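Local coordinates for protein short-chain dehydrogenase/reductase SDR (Paraburkholderia phymatum, PDB 5VA8) that binds NADP in a Rossmann-type fold and, as a member of the short-chain dehydrogenase/reductase family, probably catalyses NADP(H)-dependent oxidation or reduction, at residues A[33-37]-A[38-42]; A[130-133]-A[134-138]; A[249-252]-A[253-256]. All coordinates share one frame; numbering follows the deposited sequence.

Interaction 1 (A[33-37]-A[38-42]); sequences EALAA and EGVNV
Val40 holds CG1 anti to its backbone N (chi1 179°), which leaves CG2 beside that N and against the carbonyl of Leu35. Glu38 has CG beside its own N and bends again at chi2 (-54°), folding its carboxylate back along the helix end. Leu35 and Val40 meet CB to CB at 4.0 Å, where helix 26-37 gives way to strand 41-46. The backbone forms a Schellman motif: Gly39 N donates to Ala36 O (2.9 Å) and Val40 N to Leu35 O (3.1 Å). Gly39, the C-prime residue, has positive phi (88°), where a beta carbon would press on the preceding carbonyl oxygen; glycine suits the place. Leu35 O also accepts from Glu38 N, and its two donors arrive from opposite faces of the carbonyl plane. Ala36 adds a CA-H...O contact to Val40 O.

Beyond the turn, Val42 points back at the helix and lays CG1 against Leu35 CB (4.1 Å). Branched Val40 and Val42 suit an extended chain entering a sheet, while small Ala36 lets the helix lie close to Ile59 and Ala63 of helix 49-63. The turn joins helix and second strand in the beta-alpha-beta unit 17-20, 26-37, 41-46 of the Rossmann fold; Leu35 packs the helix on the first strand, at Ala18 and Val20.

A single water donates to both Ala34 O (2.9 Å) and Glu38 OE2 (2.7 Å), linking the bent carboxylate to the last helical turn. A carboxylate near a helix C-terminus faces the negative end of the dipole, which would tend to raise its pKa; the water's two donated bonds probably ease that cost, while the bonds holding the Leu35 carbonyl from both faces help turn the chain toward the strand.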
loop_
_atom_site.group_PDB
_atom_site.type_symbol
_atom_site.label_atom_id
_atom_site.label_comp_id
_atom_site.label_asym_id
_atom_site.label_seq_id
_atom_site.Cartn_x
_atom_site.Cartn_y
_atom_site.Cartn_z
ATOM N N GLU A 33 26.036 11.792 12.957
ATOM C CA GLU A 33 27.053 12.545 12.228
ATOM C C GLU A 33 26.415 13.533 11.259
ATOM O O GLU A 33 26.904 14.658 11.102
ATOM C CB GLU A 33 27.988 11.594 11.474
ATOM C CG GLU A 33 28.750 10.657 12.413
ATOM C CD GLU A 33 30.048 10.133 11.837
ATOM O OE1 GLU A 33 30.945 10.960 11.561
ATOM O OE2 GLU A 33 30.178 8.896 11.669
ATOM N N ALA A 34 25.337 13.124 10.588
ATOM C CA ALA A 34 24.716 14.006 9.602
ATOM C C ALA A 34 24.032 15.187 10.275
ATOM O O ALA A 34 24.115 16.317 9.779
ATOM C CB ALA A 34 23.724 13.222 8.745
ATOM N N LEU A 35 23.370 14.952 11.414
ATOM C CA LEU A 35 22.762 16.059 12.154
ATOM C C LEU A 35 23.831 17.002 12.696
ATOM O O LEU A 35 23.717 18.228 12.563
ATOM C CB LEU A 35 21.876 15.522 13.284
ATOM C CG LEU A 35 20.624 14.770 12.822
ATOM C CD1 LEU A 35 19.975 14.016 13.986
ATOM C CD2 LEU A 35 19.624 15.732 12.174
ATOM N N ALA A 36 24.893 16.451 13.290
ATOM C CA ALA A 36 25.977 17.296 13.790
ATOM C C ALA A 36 26.595 18.129 12.672
ATOM O O ALA A 36 26.968 19.291 12.889
ATOM C CB ALA A 36 27.044 16.434 14.469
ATOM N N ALA A 37 26.721 17.551 11.468
ATOM C CA ALA A 37 27.286 18.277 10.336
ATOM C C ALA A 37 26.452 19.492 9.960
ATOM O O ALA A 37 26.978 20.436 9.359
ATOM C CB ALA A 37 27.416 17.351 9.123
ATOM N N GLU A 38 25.164 19.485 10.288
ATOM C CA GLU A 38 24.303 20.634 10.058
ATOM C C GLU A 38 24.161 21.500 11.305
ATOM O O GLU A 38 23.261 22.345 11.372
ATOM C CB GLU A 38 22.935 20.168 9.557
ATOM C CG GLU A 38 22.992 19.224 8.344
ATOM C CD GLU A 38 23.792 19.776 7.164
ATOM O OE1 GLU A 38 23.855 21.012 6.979
ATOM O OE2 GLU A 38 24.377 18.959 6.418
ATOM N N GLY A 39 25.045 21.317 12.288
ATOM C CA GLY A 39 25.092 22.177 13.447
ATOM C C GLY A 39 24.195 21.783 14.594
ATOM O O GLY A 39 24.049 22.571 15.534
ATOM N N VAL A 40 23.599 20.596 14.554
ATOM C CA VAL A 40 22.725 20.131 15.629
ATOM C C VAL A 40 23.572 19.624 16.789
ATOM O O VAL A 40 24.522 18.859 16.590
ATOM C CB VAL A 40 21.787 19.022 15.123
ATOM C CG1 VAL A 40 20.898 18.518 16.259
ATOM C CG2 VAL A 40 20.945 19.528 13.948
ATOM N N ASN A 41 23.222 20.037 18.009
ATOM C CA ASN A 41 23.830 19.448 19.198
ATOM C C ASN A 41 23.236 18.064 19.422
ATOM O O ASN A 41 22.016 17.923 19.515
ATOM C CB ASN A 41 23.591 20.346 20.409
ATOM C CG ASN A 41 24.233 21.705 20.256
ATOM O OD1 ASN A 41 25.409 21.813 19.916
ATOM N ND2 ASN A 41 23.456 22.759 20.491
ATOM N N VAL A 42 24.078 17.032 19.495
ATOM C CA VAL A 42 23.571 15.664 19.511
ATOM C C VAL A 42 23.910 14.995 20.835
ATOM O O VAL A 42 25.022 15.126 21.354
ATOM C CB VAL A 42 24.100 14.823 18.327
ATOM C CG1 VAL A 42 23.524 15.351 17.007
ATOM C CG2 VAL A 42 25.624 14.803 18.306
HETATM O O HOH W 1 24.269 16.287 6.870
#

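Interaction 2 (A[130-133]-A[134-138]); sequences ATID and GMISR
Ile132 and Ile136, one helical turn apart, supply the apolar contact, with Ile132 CG1 lying 3.8 Å from Ile136 CD1. The two chains cross obliquely: Ile132 holds CG1 opposite its backbone N (chi1 -172°) and so sends it toward the following turn. Thr131 and Met135 run side by side, and the extended thioether of Met135 carries CE to 4.2 Å from Thr131 OG1.

Backbone bonds carry the helix through the contact. Ile136 N meets Ile132 O at 2.9 Å, and Ser137 N reaches Asp133 O; the bond from Met135 N to Thr131 O is weak. All this belongs to the last turns of helix 110-138, a long helix of the Rossmann fold that packs on the sheet. Unbranched Met135 is long enough to reach Leu93 and Val184 as well as Thr131. Ile132 also touches Val184, and the two isoleucines fill the side that meets Phe105 and Arg106 of the third subunit.

Two hydroxyls bond to the backbone: Ser137 OG donates to Gly134 O (2.8 Å), from the same face as Arg138 N, while Thr131 OG1 bonds to Leu127 O. Gly134 O lies 3.2 Å above the plane of the Arg138 guanidinium, over its centre, and Arg138 NH1 bonds to Gln89. Glycine suits position 134 because a beta carbon there would be crowded by Arg138 NH2. A water accepts from Gly134 N and donates to Ala130 O (3.2 Å).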
loop_
_atom_site.group_PDB
_atom_site.type_symbol
_atom_site.label_atom_id
_atom_site.label_comp_id
_atom_site.label_asym_id
_atom_site.label_seq_id
_atom_site.Cartn_x
_atom_site.Cartn_y
_atom_site.Cartn_z
ATOM N N ALA A 130 7.497 10.900 26.014
ATOM C CA ALA A 130 8.268 11.708 26.953
ATOM C C ALA A 130 8.782 13.018 26.360
ATOM O O ALA A 130 9.178 13.906 27.128
ATOM C CB ALA A 130 9.452 10.899 27.477
ATOM N N THR A 131 8.785 13.169 25.027
ATOM C CA THR A 131 9.362 14.349 24.399
ATOM C C THR A 131 8.363 15.177 23.608
ATOM O O THR A 131 8.692 16.308 23.226
ATOM C CB THR A 131 10.519 13.951 23.470
ATOM O OG1 THR A 131 10.043 13.046 22.463
ATOM C CG2 THR A 131 11.631 13.278 24.284
ATOM N N ILE A 132 7.157 14.661 23.368
ATOM C CA ILE A 132 6.241 15.320 22.435
ATOM C C ILE A 132 5.686 16.617 23.022
ATOM O O ILE A 132 5.482 17.596 22.288
ATOM C CB ILE A 132 5.124 14.336 22.021
ATOM C CG1 ILE A 132 4.252 14.927 20.901
ATOM C CG2 ILE A 132 4.266 13.932 23.220
ATOM C CD1 ILE A 132 5.041 15.322 19.649
ATOM N N ASP A 133 5.442 16.659 24.340
ATOM C CA ASP A 133 4.878 17.867 24.956
ATOM C C ASP A 133 5.767 19.080 24.711
ATOM O O ASP A 133 5.272 20.173 24.393
ATOM C CB ASP A 133 4.693 17.681 26.469
ATOM C CG ASP A 133 3.552 16.729 26.841
ATOM O OD1 ASP A 133 2.804 16.265 25.962
ATOM O OD2 ASP A 133 3.406 16.461 28.053
ATOM N N GLY A 134 7.080 18.916 24.892
ATOM C CA GLY A 134 7.990 20.029 24.686
ATOM C C GLY A 134 8.061 20.463 23.238
ATOM O O GLY A 134 8.110 21.658 22.941
ATOM N N MET A 135 8.070 19.501 22.310
ATOM C CA MET A 135 8.073 19.869 20.897
ATOM C C MET A 135 6.831 20.677 20.549
ATOM O O MET A 135 6.912 21.695 19.853
ATOM C CB MET A 135 8.148 18.614 20.024
ATOM C CG MET A 135 9.465 17.854 20.148
ATOM S SD MET A 135 9.441 16.414 19.058
ATOM C CE MET A 135 11.055 15.701 19.433
ATOM N N ILE A 136 5.668 20.215 21.008
ATOM C CA ILE A 136 4.423 20.933 20.741
ATOM C C ILE A 136 4.493 22.343 21.317
ATOM O O ILE A 136 4.109 23.320 20.663
ATOM C CB ILE A 136 3.234 20.133 21.302
ATOM C CG1 ILE A 136 2.969 18.905 20.429
ATOM C CG2 ILE A 136 1.988 21.014 21.453
ATOM C CD1 ILE A 136 1.923 17.974 21.004
ATOM N N SER A 137 5.031 22.471 22.530
ATOM C CA SER A 137 5.084 23.769 23.193
ATOM C C SER A 137 5.960 24.761 22.434
ATOM O O SER A 137 5.749 25.978 22.536
ATOM C CB SER A 137 5.587 23.593 24.628
ATOM O OG SER A 137 7.002 23.492 24.691
ATOM N N ARG A 138 6.942 24.276 21.677
ATOM C CA ARG A 138 7.820 25.135 20.899
ATOM C C ARG A 138 7.372 25.284 19.453
ATOM O O ARG A 138 7.975 26.062 18.709
ATOM C CB ARG A 138 9.258 24.609 20.961
ATOM C CG ARG A 138 9.875 24.792 22.350
ATOM C CD ARG A 138 11.296 24.251 22.428
ATOM N NE ARG A 138 11.342 22.800 22.264
ATOM C CZ ARG A 138 11.258 21.920 23.262
ATOM N NH1 ARG A 138 11.123 22.333 24.520
ATOM N NH2 ARG A 138 11.310 20.618 22.994
HETATM O O HOH W 2 8.219 16.876 26.582
HETATM O O HOH W 3 11.160 17.750 23.575
#

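Interaction 3 (A[249-252]-A[253-256])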
loop_
_atom_site.group_PDB
_atom_site.type_symbol
_atom_site.label_atom_id
_atom_site.label_comp_id
_atom_site.label_asym_id
_atom_site.label_seq_id
_atom_site.Cartn_x
_atom_site.Cartn_y
_atom_site.Cartn_z
ATOM N N GLY A 249 8.894 20.162 6.612
ATOM C CA GLY A 249 7.784 20.351 7.534
ATOM C C GLY A 249 6.423 19.941 6.996
ATOM O O GLY A 249 5.460 19.921 7.769
ATOM N N TYR A 250 6.315 19.634 5.702
ATOM C CA TYR A 250 5.063 19.175 5.112
ATOM C C TYR A 250 5.085 17.676 4.841
ATOM O O TYR A 250 4.207 17.165 4.137
ATOM C CB TYR A 250 4.760 19.945 3.819
ATOM C CG TYR A 250 3.290 20.190 3.564
ATOM C CD1 TYR A 250 2.492 20.793 4.535
ATOM C CD2 TYR A 250 2.708 19.876 2.332
ATOM C CE1 TYR A 250 1.140 21.046 4.309
ATOM C CE2 TYR A 250 1.353 20.125 2.089
ATOM C CZ TYR A 250 0.581 20.722 3.090
ATOM O OH TYR A 250 -0.752 20.972 2.853
ATOM N N ILE A 251 6.071 16.971 5.391
ATOM C CA ILE A 251 6.193 15.520 5.282
ATOM C C ILE A 251 5.941 14.959 6.672
ATOM O O ILE A 251 6.743 15.185 7.591
ATOM C CB ILE A 251 7.580 15.108 4.767
ATOM C CG1 ILE A 251 7.875 15.768 3.413
ATOM C CG2 ILE A 251 7.687 13.586 4.675
ATOM C CD1 ILE A 251 9.333 15.665 2.966
ATOM N N THR A 252 4.823 14.255 6.854
ATOM C CA THR A 252 4.613 13.579 8.128
ATOM C C THR A 252 3.795 12.311 7.925
ATOM O O THR A 252 3.026 12.187 6.965
ATOM C CB THR A 252 3.959 14.493 9.178
ATOM O OG1 THR A 252 4.125 13.886 10.462
ATOM C CG2 THR A 252 2.444 14.717 8.906
ATOM N N GLY A 253 4.008 11.348 8.821
ATOM C CA GLY A 253 3.346 10.066 8.673
ATOM C C GLY A 253 3.845 9.235 7.513
ATOM O O GLY A 253 3.142 8.319 7.078
ATOM N N GLN A 254 5.033 9.528 6.996
ATOM C CA GLN A 254 5.531 8.865 5.796
ATOM C C GLN A 254 6.560 7.800 6.141
ATOM O O GLN A 254 7.332 7.929 7.099
ATOM C CB GLN A 254 6.142 9.879 4.829
ATOM C CG GLN A 254 5.108 10.905 4.323
ATOM C CD GLN A 254 3.800 10.251 3.873
ATOM O OE1 GLN A 254 3.791 9.419 2.953
ATOM N NE2 GLN A 254 2.698 10.608 4.529
ATOM N N ASN A 255 6.549 6.739 5.336
ATOM C CA ASN A 255 7.489 5.632 5.445
ATOM C C ASN A 255 8.430 5.735 4.257
ATOM O O ASN A 255 8.052 5.414 3.129
ATOM C CB ASN A 255 6.734 4.307 5.474
ATOM C CG ASN A 255 5.995 4.127 6.772
ATOM O OD1 ASN A 255 6.586 3.741 7.776
ATOM N ND2 ASN A 255 4.706 4.465 6.784
ATOM N N TRP A 256 9.654 6.199 4.510
ATOM C CA TRP A 256 10.647 6.383 3.451
ATOM C C TRP A 256 11.500 5.127 3.371
ATOM O O TRP A 256 12.313 4.868 4.259
ATOM C CB TRP A 256 11.527 7.600 3.724
ATOM C CG TRP A 256 10.964 8.917 3.248
ATOM C CD1 TRP A 256 9.702 9.169 2.827
ATOM C CD2 TRP A 256 11.685 10.149 3.138
ATOM N NE1 TRP A 256 9.581 10.503 2.455
ATOM C CE2 TRP A 256 10.791 11.116 2.633
ATOM C CE3 TRP A 256 13.005 10.521 3.403
ATOM C CZ2 TRP A 256 11.177 12.437 2.393
ATOM C CZ3 TRP A 256 13.384 11.834 3.164
ATOM C CH2 TRP A 256 12.473 12.770 2.668
#
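From Ile251 to Thr252 the chain is extended, and it then turns at Gly253, whose positive phi (70°) would drive a beta carbon into Thr252 O; glycine therefore fits this corner. Beyond it, Gln254 is extended again and leads into strand 255-258. The turn brings Gln254 back toward Thr252: its NE2 donates to Thr252 O at 2.9 Å in a nearly straight bond. The acceptor lies close to the amide plane, whereas the donor sits above the carbonyl plane, 36° out of it. A bend at chi2 (-47°) folds the glutamine over its own turn to make this bond.

Strand 255-258, outermost within this chain in the parallel Rossmann sheet, runs beside strand 184-191, to which Gly253 and Gln254 are joined by backbone bonds; Thr252 OG1 receives Ile186 N.

Ile251 crosses both Gln254 and Trp256 at about a right angle. Its CG2 meets the aliphatic CG of Gln254 at 3.7 Å, and CD1, on the other branch, comes obliquely to the indole at Trp256 CZ2 (3.8 Å). A branched isoleucine thus serves two neighbours at once, while the broad Trp256 ring also stacks on Trp256 of a neighbouring subunit.

Overall arrangement
The three contacts come in series along the chain, within one Rossmann domain. Interaction 1 joins helix 26-37 to strand 41-46, second from one side of the parallel sheet, beside 67-71; interaction 2 lies at the end of helix 110-138; interaction 3 leads into strand 255-258, outermost within this chain on the other side. Their centres are 18 to 21 Å apart, and none touches another; the closest, interactions 2 and 3, come within about 9 Å between nearest atoms. Interaction 3 packs on the second subunit and interaction 2 on the third, so these two parts of the nucleotide-binding fold also take part in assembling the tetramer, whereas interaction 1 meets a tag histidine of the second subunit.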